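Penicillin-binding protein PbpB (Mycobacterium tuberculosis, PDB 6KGU) cross-links peptidoglycan strands through a penicillin-sensitive transpeptidase domain, which is acylated by the beta-lactam aztreonam in this structure. Local coordinates at residues A[269-274]-A[343-348]. Sequence-based numbering, arbitrary orientation.
With AZR (2-({[(1Z)-1-(2-amino-1,3-thiazol-4-yl)-2-oxo-2-{[(2S,3S)-1-oxo-3-(sulfoamino)butan-2-yl]amino}ethylidene]amino}oxy)-2-methylpropanoic acid), chain B.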
ATOM      1  N   SER A 269      -5.870 -12.719  -1.486  1.00 29.59           N
ATOM      2  CA  SER A 269      -6.100 -12.968  -0.059  1.00 26.75           C
ATOM      3  C   SER A 269      -5.797 -11.785   0.861  1.00 31.91           C
ATOM      4  O   SER A 269      -6.205 -11.822   2.037  1.00 27.80           O
ATOM      5  CB  SER A 269      -5.275 -14.169   0.407  1.00 25.74           C
ATOM      6  OG  SER A 269      -5.812 -15.375  -0.127  1.00 27.91           O
ATOM      7  N   VAL A 270      -5.078 -10.750   0.402  1.00 30.41           N
ATOM      8  CA  VAL A 270      -4.913  -9.607   1.296  1.00 26.43           C
ATOM      9  C   VAL A 270      -6.255  -8.962   1.569  1.00 27.71           C
ATOM     10  O   VAL A 270      -6.426  -8.301   2.597  1.00 29.05           O
ATOM     11  CB  VAL A 270      -3.919  -8.545   0.779  1.00 33.19           C
ATOM     12  CG1 VAL A 270      -2.502  -9.048   0.926  1.00 34.44           C
ATOM     13  CG2 VAL A 270      -4.250  -8.107  -0.670  1.00 29.36           C
ATOM     14  N   ASN A 271      -7.233  -9.175   0.689  1.00 26.86           N
ATOM     15  CA  ASN A 271      -8.566  -8.651   0.934  1.00 28.52           C
ATOM     16  C   ASN A 271      -9.269  -9.321   2.110  1.00 26.72           C
ATOM     17  O   ASN A 271     -10.319  -8.826   2.536  1.00 31.04           O
ATOM     18  CB  ASN A 271      -9.434  -8.787  -0.326  1.00 21.14           C
ATOM     19  CG  ASN A 271     -10.548  -7.769  -0.347  1.00 31.82           C
ATOM     20  OD1 ASN A 271     -10.301  -6.588  -0.126  1.00 29.40           O
ATOM     21  ND2 ASN A 271     -11.783  -8.216  -0.561  1.00 31.62           N
ATOM     22  N   LYS A 272      -8.736 -10.430   2.634  1.00 26.63           N
ATOM     23  CA  LYS A 272      -9.437 -11.146   3.687  1.00 24.19           C
ATOM     24  C   LYS A 272      -9.540 -10.331   4.966  1.00 24.07           C
ATOM     25  O   LYS A 272     -10.366 -10.651   5.827  1.00 29.36           O
ATOM     26  CB  LYS A 272      -8.762 -12.495   3.955  1.00 22.46           C
ATOM     27  CG  LYS A 272      -8.959 -13.499   2.791  1.00 25.64           C
ATOM     28  CD  LYS A 272      -8.362 -14.868   3.101  1.00 26.30           C
ATOM     29  CE  LYS A 272      -8.421 -15.804   1.894  1.00 29.81           C
ATOM     30  NZ  LYS A 272      -7.791 -17.141   2.199  1.00 26.60           N
ATOM     31  N   ILE A 273      -8.751  -9.262   5.095  1.00 30.86           N
ATOM     32  CA  ILE A 273      -8.931  -8.344   6.216  1.00 27.59           C
ATOM     33  C   ILE A 273     -10.382  -7.874   6.325  1.00 31.78           C
ATOM     34  O   ILE A 273     -10.893  -7.664   7.434  1.00 28.99           O
ATOM     35  CB  ILE A 273      -7.954  -7.158   6.092  1.00 26.85           C
ATOM     36  CG1 ILE A 273      -7.971  -6.325   7.374  1.00 25.59           C
ATOM     37  CG2 ILE A 273      -8.289  -6.289   4.855  1.00 26.15           C
ATOM     38  CD1 ILE A 273      -7.008  -5.156   7.347  1.00 33.88           C
ATOM     39  N   VAL A 274     -11.085  -7.740   5.194  1.00 30.44           N
ATOM     40  CA  VAL A 274     -12.462  -7.251   5.257  1.00 29.08           C
ATOM     41  C   VAL A 274     -13.369  -8.286   5.914  1.00 30.34           C
ATOM     42  O   VAL A 274     -14.132  -7.959   6.832  1.00 31.52           O
ATOM     43  CB  VAL A 274     -12.969  -6.846   3.864  1.00 28.96           C
ATOM     44  CG1 VAL A 274     -14.388  -6.341   3.949  1.00 25.35           C
ATOM     45  CG2 VAL A 274     -12.057  -5.738   3.269  1.00 30.62           C
ATOM     46  N   ASP A 343     -21.107  -3.361   2.812  1.00 32.52           N
ATOM     47  CA  ASP A 343     -20.984  -2.119   3.566  1.00 35.22           C
ATOM     48  C   ASP A 343     -19.578  -1.970   4.130  1.00 37.68           C
ATOM     49  O   ASP A 343     -19.017  -0.869   4.142  1.00 35.87           O
ATOM     50  CB  ASP A 343     -22.018  -2.059   4.692  1.00 43.31           C
ATOM     51  CG  ASP A 343     -22.018  -0.717   5.413  1.00 51.37           C
ATOM     52  OD1 ASP A 343     -22.442   0.278   4.795  1.00 62.62           O
ATOM     53  OD2 ASP A 343     -21.605  -0.650   6.591  1.00 52.02           O
ATOM     54  N   MET A 344     -18.981  -3.078   4.571  1.00 35.74           N
ATOM     55  CA  MET A 344     -17.639  -3.021   5.139  1.00 38.99           C
ATOM     56  C   MET A 344     -16.600  -2.693   4.070  1.00 32.29           C
ATOM     57  O   MET A 344     -15.697  -1.881   4.313  1.00 33.61           O
ATOM     58  CB  MET A 344     -17.325  -4.348   5.836  1.00 36.02           C
ATOM     59  CG  MET A 344     -16.001  -4.385   6.541  1.00 42.00           C
ATOM     60  SD  MET A 344     -15.993  -3.411   8.035  1.00 47.71           S
ATOM     61  CE  MET A 344     -16.930  -4.472   9.126  1.00 39.98           C
ATOM     62  N   LEU A 345     -16.707  -3.327   2.891  1.00 33.01           N
ATOM     63  CA  LEU A 345     -15.855  -2.980   1.751  1.00 34.79           C
ATOM     64  C   LEU A 345     -15.826  -1.480   1.519  1.00 37.74           C
ATOM     65  O   LEU A 345     -14.760  -0.888   1.318  1.00 32.14           O
ATOM     66  CB  LEU A 345     -16.351  -3.655   0.468  1.00 31.07           C
ATOM     67  CG  LEU A 345     -16.107  -5.091   0.042  1.00 38.39           C
ATOM     68  CD1 LEU A 345     -16.851  -5.375  -1.266  1.00 36.19           C
ATOM     69  CD2 LEU A 345     -14.607  -5.426  -0.097  1.00 32.75           C
ATOM     70  N   ARG A 346     -17.006  -0.852   1.500  1.00 35.13           N
ATOM     71  CA  ARG A 346     -17.080   0.583   1.243  1.00 36.76           C
ATOM     72  C   ARG A 346     -16.449   1.380   2.373  1.00 32.78           C
ATOM     73  O   ARG A 346     -15.729   2.355   2.123  1.00 34.65           O
ATOM     74  CB  ARG A 346     -18.539   1.001   1.042  1.00 34.57           C
ATOM     75  CG  ARG A 346     -19.114   0.597  -0.298  1.00 44.17           C
ATOM     76  CD  ARG A 346     -18.936   1.725  -1.295  1.00 55.85           C
ATOM     77  NE  ARG A 346     -18.286   1.259  -2.512  1.00 58.22           N
ATOM     78  CZ  ARG A 346     -17.869   2.057  -3.486  1.00 55.54           C
ATOM     79  NH1 ARG A 346     -18.040   3.374  -3.393  1.00 55.45           N
ATOM     80  NH2 ARG A 346     -17.284   1.530  -4.553  1.00 43.64           N
ATOM     81  N   LYS A 347     -16.693   0.983   3.627  1.00 31.31           N
ATOM     82  CA  LYS A 347     -16.087   1.726   4.729  1.00 30.96           C
ATOM     83  C   LYS A 347     -14.567   1.641   4.672  1.00 30.29           C
ATOM     84  O   LYS A 347     -13.870   2.605   5.009  1.00 30.71           O
ATOM     85  CB  LYS A 347     -16.607   1.226   6.083  1.00 35.52           C
ATOM     86  CG  LYS A 347     -17.960   1.809   6.490  1.00 38.70           C
ATOM     87  CD  LYS A 347     -18.296   1.548   7.967  1.00 50.42           C
ATOM     88  CE  LYS A 347     -18.050   0.082   8.351  1.00 49.18           C
ATOM     89  NZ  LYS A 347     -18.545  -0.314   9.731  1.00 48.64           N
ATOM     90  N   PHE A 348     -14.033   0.489   4.251  1.00 28.03           N
ATOM     91  CA  PHE A 348     -12.595   0.347   4.099  1.00 27.46           C
ATOM     92  C   PHE A 348     -12.042   1.164   2.935  1.00 32.13           C
ATOM     93  O   PHE A 348     -10.822   1.156   2.736  1.00 32.76           O
ATOM     94  CB  PHE A 348     -12.225  -1.136   3.908  1.00 26.90           C
ATOM     95  CG  PHE A 348     -11.928  -1.870   5.196  1.00 28.38           C
ATOM     96  CD1 PHE A 348     -10.801  -1.558   5.949  1.00 35.71           C
ATOM     97  CD2 PHE A 348     -12.768  -2.877   5.647  1.00 24.34           C
ATOM     98  CE1 PHE A 348     -10.514  -2.258   7.138  1.00 29.11           C
ATOM     99  CE2 PHE A 348     -12.500  -3.578   6.829  1.00 30.16           C
ATOM    100  CZ  PHE A 348     -11.373  -3.267   7.577  1.00 27.26           C
TER
HETATM  101  C7  AZR B 701      -3.842 -19.348  -1.361  1.00 36.47           C
HETATM  102  S8  AZR B 701      -8.188 -14.170  -6.476  1.00 64.23           S
HETATM  103  O9  AZR B 701      -4.371 -14.924  -1.895  1.00 31.29           O
HETATM  104  O10 AZR B 701      -7.105 -18.364  -3.598  1.00 42.19           O
HETATM  105  O11 AZR B 701      -4.731 -19.187  -5.495  1.00 47.11           O
HETATM  106  N12 AZR B 701      -3.520 -17.304  -0.001  1.00 32.34           N
HETATM  107  N13 AZR B 701      -5.193 -17.157  -3.312  1.00 34.59           N
HETATM  108  N14 AZR B 701      -5.343 -18.147  -6.258  1.00 46.91           N
HETATM  109  N15 AZR B 701      -6.477 -15.860  -7.434  1.00 49.67           N
HETATM  110  N16 AZR B 701      -7.073 -14.142  -8.927  1.00 45.76           N
HETATM  111  S17 AZR B 701      -2.016 -16.993   0.435  1.00 34.08           S
HETATM  112  C18 AZR B 701      -3.838 -17.830  -1.340  1.00 32.77           C
HETATM  113  C19 AZR B 701      -5.148 -17.209  -1.854  1.00 36.57           C
HETATM  114  C20 AZR B 701      -5.112 -15.730  -1.392  1.00 34.25           C
HETATM  115  C21 AZR B 701      -6.192 -17.675  -4.051  1.00 45.67           C
HETATM  116  C22 AZR B 701      -6.068 -17.405  -5.510  1.00 49.18           C
HETATM  117  C23 AZR B 701      -3.874 -20.006  -6.259  1.00 55.36           C
HETATM  118  C24 AZR B 701      -6.753 -16.240  -6.126  1.00 46.61           C
HETATM  119  C25 AZR B 701      -7.645 -15.459  -5.463  1.00 45.57           C
HETATM  120  C26 AZR B 701      -7.157 -14.778  -7.750  1.00 48.50           C
HETATM  121  C27 AZR B 701      -2.672 -19.148  -6.613  1.00 52.32           C
HETATM  122  C28 AZR B 701      -3.462 -21.228  -5.457  1.00 53.23           C
HETATM  123  C29 AZR B 701      -4.627 -20.436  -7.515  1.00 48.12           C
HETATM  124  O30 AZR B 701      -5.834 -20.394  -7.619  1.00 54.18           O
HETATM  125  O31 AZR B 701      -3.843 -20.894  -8.441  1.00 56.48           O
HETATM  126  O32 AZR B 701      -1.345 -18.226   0.624  1.00 36.19           O
HETATM  127  O33 AZR B 701      -2.105 -16.359   1.855  1.00 32.28           O
HETATM  128  O34 AZR B 701      -1.506 -15.996  -0.433  1.00 37.19           O
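Val274 turns its two methyl branches to segment 343-348, touching Met344, Leu345 and Phe348. Its CG1, anti to the backbone N (chi1 -180°), reaches CG of Met344 at 3.6 Å and also lies 4.2 Å from CD2 of Leu345. The other branch, CG2, approaches the Phe348 ring obliquely, 3.8 Å from CD2, while the valine CA sits 4.0 Å from CE2 of the same ring. Val274 and Met344 run past one another in opposite directions; Met344 CG, itself anti to the methionine N (chi1 -176°), is the atom that meets the valine, and the bend at chi2 turns the sulfur elsewhere. Beside this cluster, Leu345 crosses Asn271 at about a right angle, with leucine CD2 4.0 Å from asparagine ND2. That amide nitrogen is not left to the apolar neighbour, since it is hydrogen-bonded to the carbonyl oxygen of Leu380. No hydrogen bond joins the two segments; side-chain packing in a buried setting holds them together. Tyr341 extends the same helix surface against Asn271 and Val274, and helix 390-401 covers Ile273 with Tyr397 and Ile400. At the far end of 269-274, Ser269 OG is bonded covalently to C20 of the opened aztreonam at 1.5 Å. The backbone N of Ser269 donates to O9, the acyl oxygen, at 2.7 Å with an N-H...O angle of 135°, as expected of an oxyanion-hole donor. One turn on, Lys272 NZ is hydrogen-bonded to Ser324 OG and Asn326 OD1. The contact thus joins helix 338-347 to the segment that carries Ser269 and Lys272, which fit the SxxK motif of penicillin-binding transpeptidases, with Ser324 and Asn326 consistent with the SxN motif.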